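Local coordinates for 6b protein (PDB 3AQ2), which disturbs plant cell proliferation, probably by interfering with the host miRNA machinery, and has a fold related to ADP-ribosylating toxins, at residues 4-16 with 26-38. Sequence-based numbering, arbitrary orientation.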
loop_
_atom_site.group_PDB
_atom_site.type_symbol
_atom_site.label_atom_id
_atom_site.label_comp_id
_atom_site.label_asym_id
_atom_site.label_seq_id
_atom_site.Cartn_x
_atom_site.Cartn_y
_atom_site.Cartn_z
ATOM N N MET A 4 -3.390 -9.603 -18.695
ATOM C CA MET A 4 -2.067 -9.036 -19.077
ATOM C C MET A 4 -1.069 -8.989 -17.920
ATOM O O MET A 4 -1.437 -9.249 -16.768
ATOM C CB MET A 4 -2.257 -7.657 -19.698
ATOM C CG MET A 4 -3.097 -7.734 -20.963
ATOM S SD MET A 4 -3.075 -6.222 -21.923
ATOM C CE MET A 4 -4.056 -5.178 -20.872
ATOM N N THR A 5 0.192 -8.693 -18.237
ATOM C CA THR A 5 1.243 -8.637 -17.215
ATOM C C THR A 5 1.270 -7.257 -16.562
ATOM O O THR A 5 0.832 -6.266 -17.152
ATOM C CB THR A 5 2.654 -8.979 -17.777
ATOM O OG1 THR A 5 3.090 -7.947 -18.669
ATOM C CG2 THR A 5 2.646 -10.313 -18.521
ATOM N N VAL A 6 1.796 -7.199 -15.345
ATOM C CA VAL A 6 1.829 -5.949 -14.588
ATOM C C VAL A 6 2.479 -4.741 -15.306
ATOM O O VAL A 6 1.953 -3.633 -15.191
ATOM C CB VAL A 6 2.405 -6.175 -13.172
ATOM C CG1 VAL A 6 2.802 -4.871 -12.523
ATOM C CG2 VAL A 6 1.386 -6.892 -12.320
ATOM N N PRO A 7 3.595 -4.943 -16.044
ATOM C CA PRO A 7 4.165 -3.809 -16.798
ATOM C C PRO A 7 3.204 -3.113 -17.769
ATOM O O PRO A 7 3.469 -1.972 -18.164
ATOM C CB PRO A 7 5.337 -4.441 -17.557
ATOM C CG PRO A 7 5.737 -5.602 -16.698
ATOM C CD PRO A 7 4.432 -6.153 -16.200
ATOM N N THR A 8 2.098 -3.759 -18.141
ATOM C CA THR A 8 1.083 -3.093 -18.976
ATOM C C THR A 8 0.308 -2.013 -18.217
ATOM O O THR A 8 -0.338 -1.146 -18.832
ATOM C CB THR A 8 0.061 -4.076 -19.594
ATOM O OG1 THR A 8 -0.778 -4.634 -18.575
ATOM C CG2 THR A 8 0.756 -5.176 -20.374
ATOM N N TRP A 9 0.347 -2.090 -16.890
ATOM C CA TRP A 9 -0.398 -1.159 -16.052
ATOM C C TRP A 9 0.363 0.140 -15.843
ATOM O O TRP A 9 1.489 0.130 -15.334
ATOM C CB TRP A 9 -0.704 -1.800 -14.695
ATOM C CG TRP A 9 -1.394 -0.854 -13.756
ATOM C CD1 TRP A 9 -0.856 -0.249 -12.655
ATOM C CD2 TRP A 9 -2.753 -0.415 -13.836
ATOM N NE1 TRP A 9 -1.798 0.554 -12.052
ATOM C CE2 TRP A 9 -2.972 0.467 -12.752
ATOM C CE3 TRP A 9 -3.808 -0.677 -14.720
ATOM C CZ2 TRP A 9 -4.210 1.089 -12.523
ATOM C CZ3 TRP A 9 -5.041 -0.061 -14.498
ATOM C CH2 TRP A 9 -5.231 0.811 -13.398
ATOM N N GLN A 10 -0.266 1.247 -16.228
ATOM C CA GLN A 10 0.272 2.576 -15.975
ATOM C C GLN A 10 -0.311 3.057 -14.645
ATOM O O GLN A 10 -1.528 3.216 -14.526
ATOM C CB GLN A 10 -0.098 3.525 -17.125
ATOM C CG GLN A 10 0.387 3.045 -18.505
ATOM C CD GLN A 10 -0.031 3.944 -19.673
ATOM O OE1 GLN A 10 -0.574 5.039 -19.481
ATOM N NE2 GLN A 10 0.230 3.479 -20.891
ATOM N N VAL A 11 0.549 3.251 -13.644
ATOM C CA VAL A 11 0.089 3.761 -12.339
ATOM C C VAL A 11 -0.756 5.025 -12.535
ATOM O O VAL A 11 -0.427 5.878 -13.378
ATOM C CB VAL A 11 1.276 4.031 -11.373
ATOM C CG1 VAL A 11 2.109 5.245 -11.829
ATOM C CG2 VAL A 11 0.780 4.211 -9.947
ATOM N N ARG A 12 -1.852 5.129 -11.785
ATOM C CA ARG A 12 -2.693 6.323 -11.872
ATOM C C ARG A 12 -2.100 7.363 -10.931
ATOM O O ARG A 12 -2.121 7.189 -9.706
ATOM C CB ARG A 12 -4.146 6.051 -11.473
ATOM C CG ARG A 12 -5.019 5.152 -12.374
ATOM C CD ARG A 12 -4.461 4.775 -13.719
ATOM N NE ARG A 12 -5.488 4.079 -14.502
ATOM C CZ ARG A 12 -5.232 3.231 -15.496
ATOM N NH1 ARG A 12 -3.977 2.951 -15.845
ATOM N NH2 ARG A 12 -6.241 2.647 -16.137
ATOM N N ASP A 13 -1.555 8.435 -11.505
ATOM C CA ASP A 13 -0.999 9.505 -10.687
ATOM C C ASP A 13 -2.112 10.500 -10.365
ATOM O O ASP A 13 -2.511 11.303 -11.221
ATOM C CB ASP A 13 0.163 10.185 -11.409
ATOM C CG ASP A 13 0.861 11.244 -10.559
ATOM O OD1 ASP A 13 0.415 11.537 -9.427
ATOM O OD2 ASP A 13 1.876 11.800 -11.051
ATOM N N LEU A 14 -2.628 10.414 -9.137
ATOM C CA LEU A 14 -3.779 11.212 -8.728
ATOM C C LEU A 14 -3.370 12.392 -7.838
ATOM O O LEU A 14 -4.218 12.986 -7.164
ATOM C CB LEU A 14 -4.817 10.334 -8.006
ATOM C CG LEU A 14 -5.273 9.109 -8.804
ATOM C CD1 LEU A 14 -6.266 8.263 -7.993
ATOM C CD2 LEU A 14 -5.859 9.524 -10.155
ATOM N N ARG A 15 -2.080 12.748 -7.857
ATOM C CA ARG A 15 -1.579 13.819 -6.977
ATOM C C ARG A 15 -2.202 15.198 -7.219
ATOM O O ARG A 15 -2.155 16.048 -6.331
ATOM C CB ARG A 15 -0.050 13.918 -7.027
ATOM C CG ARG A 15 0.662 12.785 -6.316
ATOM C CD ARG A 15 2.165 12.911 -6.474
ATOM N NE ARG A 15 2.582 12.615 -7.842
ATOM C CZ ARG A 15 3.836 12.700 -8.281
ATOM N NH1 ARG A 15 4.805 13.089 -7.460
ATOM N NH2 ARG A 15 4.120 12.407 -9.541
ATOM N N ARG A 16 -2.762 15.417 -8.407
ATOM C CA ARG A 16 -3.418 16.695 -8.727
ATOM C C ARG A 16 -4.931 16.588 -8.625
ATOM O O ARG A 16 -5.654 17.510 -9.012
ATOM C CB ARG A 16 -2.965 17.211 -10.096
ATOM C CG ARG A 16 -1.462 17.344 -10.160
ATOM C CD ARG A 16 -0.966 18.275 -11.244
ATOM N NE ARG A 16 0.484 18.440 -11.125
ATOM C CZ ARG A 16 1.090 19.259 -10.261
ATOM N NH1 ARG A 16 0.384 20.019 -9.432
ATOM N NH2 ARG A 16 2.415 19.324 -10.233
ATOM N N HIS A 26 -11.926 8.494 -8.685
ATOM C CA HIS A 26 -10.737 8.065 -9.449
ATOM C C HIS A 26 -10.125 6.782 -8.893
ATOM O O HIS A 26 -9.665 5.926 -9.656
ATOM C CB HIS A 26 -9.672 9.168 -9.496
ATOM C CG HIS A 26 -9.962 10.247 -10.490
ATOM N ND1 HIS A 26 -9.420 10.258 -11.759
ATOM C CD2 HIS A 26 -10.743 11.350 -10.406
ATOM C CE1 HIS A 26 -9.852 11.325 -12.410
ATOM N NE2 HIS A 26 -10.658 12.004 -11.612
ATOM N N LEU A 27 -10.095 6.654 -7.569
ATOM C CA LEU A 27 -9.563 5.440 -6.934
ATOM C C LEU A 27 -10.435 4.232 -7.270
ATOM O O LEU A 27 -9.916 3.158 -7.566
ATOM C CB LEU A 27 -9.427 5.626 -5.429
ATOM C CG LEU A 27 -8.279 6.533 -4.987
ATOM C CD1 LEU A 27 -8.423 6.891 -3.497
ATOM C CD2 LEU A 27 -6.934 5.836 -5.218
ATOM N N ARG A 28 -11.753 4.425 -7.235
ATOM C CA ARG A 28 -12.702 3.356 -7.577
ATOM C C ARG A 28 -12.448 2.847 -8.992
ATOM O O ARG A 28 -12.366 1.632 -9.214
ATOM C CB ARG A 28 -14.149 3.853 -7.437
ATOM C CG ARG A 28 -15.197 2.772 -7.661
ATOM C CD ARG A 28 -16.600 3.292 -7.353
ATOM N NE ARG A 28 -17.605 2.241 -7.534
ATOM C CZ ARG A 28 -18.913 2.385 -7.310
ATOM N NH1 ARG A 28 -19.408 3.544 -6.883
ATOM N NH2 ARG A 28 -19.733 1.357 -7.516
ATOM N N GLN A 29 -12.296 3.779 -9.928
ATOM C CA GLN A 29 -12.083 3.447 -11.336
ATOM C C GLN A 29 -10.721 2.796 -11.550
ATOM O O GLN A 29 -10.594 1.886 -12.373
ATOM C CB GLN A 29 -12.206 4.683 -12.227
ATOM C CG GLN A 29 -12.329 4.350 -13.721
ATOM C CD GLN A 29 -13.531 3.465 -14.024
ATOM O OE1 GLN A 29 -14.641 3.740 -13.571
ATOM N NE2 GLN A 29 -13.313 2.394 -14.794
ATOM N N ALA A 30 -9.706 3.274 -10.830
ATOM C CA ALA A 30 -8.358 2.712 -10.967
ATOM C C ALA A 30 -8.360 1.245 -10.557
ATOM O O ALA A 30 -7.761 0.395 -11.228
ATOM C CB ALA A 30 -7.357 3.502 -10.134
ATOM N N ARG A 31 -9.049 0.951 -9.459
ATOM C CA ARG A 31 -9.143 -0.412 -8.952
ATOM C C ARG A 31 -9.834 -1.314 -9.969
ATOM O O ARG A 31 -9.355 -2.417 -10.269
ATOM C CB ARG A 31 -9.913 -0.440 -7.629
ATOM C CG ARG A 31 -9.779 -1.754 -6.910
ATOM C CD ARG A 31 -10.980 -2.097 -6.074
ATOM N NE ARG A 31 -11.200 -3.541 -6.129
ATOM C CZ ARG A 31 -12.006 -4.151 -6.994
ATOM N NH1 ARG A 31 -12.704 -3.451 -7.879
ATOM N NH2 ARG A 31 -12.119 -5.474 -6.971
ATOM N N THR A 32 -10.956 -0.842 -10.502
ATOM C CA THR A 32 -11.702 -1.604 -11.505
ATOM C C THR A 32 -10.851 -1.865 -12.755
ATOM O O THR A 32 -10.859 -2.989 -13.279
ATOM C CB THR A 32 -13.024 -0.905 -11.893
ATOM O OG1 THR A 32 -13.833 -0.747 -10.720
ATOM C CG2 THR A 32 -13.792 -1.731 -12.927
ATOM N N ASP A 33 -10.132 -0.839 -13.221
ATOM C CA ASP A 33 -9.302 -0.947 -14.441
ATOM C C ASP A 33 -8.137 -1.909 -14.248
ATOM O O ASP A 33 -7.747 -2.631 -15.175
ATOM C CB ASP A 33 -8.745 0.413 -14.862
ATOM C CG ASP A 33 -9.812 1.357 -15.409
ATOM O OD1 ASP A 33 -10.972 0.934 -15.643
ATOM O OD2 ASP A 33 -9.475 2.537 -15.615
ATOM N N PHE A 34 -7.567 -1.888 -13.045
ATOM C CA PHE A 34 -6.493 -2.802 -12.655
ATOM C C PHE A 34 -6.980 -4.261 -12.698
ATOM O O PHE A 34 -6.369 -5.111 -13.350
ATOM C CB PHE A 34 -6.021 -2.417 -11.248
ATOM C CG PHE A 34 -4.792 -3.139 -10.784
ATOM C CD1 PHE A 34 -3.538 -2.563 -10.946
ATOM C CD2 PHE A 34 -4.882 -4.365 -10.140
ATOM C CE1 PHE A 34 -2.394 -3.202 -10.486
ATOM C CE2 PHE A 34 -3.739 -5.027 -9.682
ATOM C CZ PHE A 34 -2.483 -4.440 -9.859
ATOM N N ARG A 35 -8.099 -4.531 -12.020
ATOM C CA ARG A 35 -8.706 -5.861 -11.987
ATOM C C ARG A 35 -9.095 -6.336 -13.387
ATOM O O ARG A 35 -8.860 -7.499 -13.737
ATOM C CB ARG A 35 -9.928 -5.884 -11.045
ATOM C CG ARG A 35 -10.889 -7.076 -11.259
ATOM C CD ARG A 35 -10.383 -8.383 -10.633
ATOM N NE ARG A 35 -10.736 -9.579 -11.404
ATOM C CZ ARG A 35 -11.938 -10.154 -11.435
ATOM N NH1 ARG A 35 -12.956 -9.654 -10.740
ATOM N NH2 ARG A 35 -12.127 -11.240 -12.176
ATOM N N SER A 36 -9.669 -5.433 -14.181
ATOM C CA SER A 36 -10.163 -5.773 -15.517
ATOM C C SER A 36 -9.038 -6.267 -16.426
ATOM O O SER A 36 -9.214 -7.234 -17.177
ATOM C CB SER A 36 -10.878 -4.580 -16.162
ATOM O OG SER A 36 -12.073 -4.253 -15.462
ATOM N N THR A 37 -7.882 -5.615 -16.334
ATOM C CA THR A 37 -6.778 -5.882 -17.248
ATOM C C THR A 37 -5.832 -6.969 -16.758
ATOM O O THR A 37 -5.148 -7.596 -17.569
ATOM C CB THR A 37 -5.944 -4.621 -17.532
ATOM O OG1 THR A 37 -5.388 -4.127 -16.306
ATOM C CG2 THR A 37 -6.799 -3.533 -18.196
ATOM N N LEU A 38 -5.794 -7.189 -15.443
ATOM C CA LEU A 38 -4.788 -8.090 -14.846
ATOM C C LEU A 38 -5.331 -9.367 -14.182
ATOM O O LEU A 38 -4.550 -10.237 -13.787
ATOM C CB LEU A 38 -3.914 -7.319 -13.850
ATOM C CG LEU A 38 -3.143 -6.090 -14.354
ATOM C CD1 LEU A 38 -2.401 -5.435 -13.198
ATOM C CD2 LEU A 38 -2.158 -6.439 -15.447
HETATM O O HOH W 1 -1.981 -10.554 -14.443
HETATM O O HOH W 2 -3.013 -3.262 -17.335
HETATM O O HOH W 3 -8.313 4.439 -13.937
#
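Trp9 lies with one face on Phe34 of helix 20-38. Its CG is anti to the backbone N, which directs the indole at the helix. From the base outward, CB comes within 4.3 Å of Leu38 CD1; CG, CD1 and NE1 all have Phe34 CD1 above them, CE2 most closely at 3.6 Å. Further out, CZ3 approaches Phe34 N at 3.4 Å and CH2 reaches Ala30 O at 3.4 Å. The five-membered ring and the Phe34 ring have planes at 80°, an edge-to-face pair with Phe34 supplying the edge, while Phe34 CB makes a CH-pi contact, 4.1 Å from the six-membered ring's centroid. The Arg12 guanidinium lies over the rim of the opposite indole face, Trp9 CH2 3.2 Å above its centre. Arg12 turns at a nearly eclipsed, strained chi2 (-10°); NH1 bonds Gln10 O, and NH2 forms a salt bridge to Asp33 OD2 (3.3 Å, N-H...O 159°), on the anti side but tilted out of the carboxylate plane. A water links NE to the same oxygen. At the first modelled residue, Met4 N donates to Thr37 O (2.9 Å). At the far end, Leu14 CD1 meets Leu27 CD2. Residues 12-14 lie between helix 20-38 and strand 199-202: Arg12 bonds Val198 and Leu200 through its backbone, Leu14 bonds Leu200, and strand 12-13, outermost in the mixed sheet within this chain, pairs in parallel with strand 199-202.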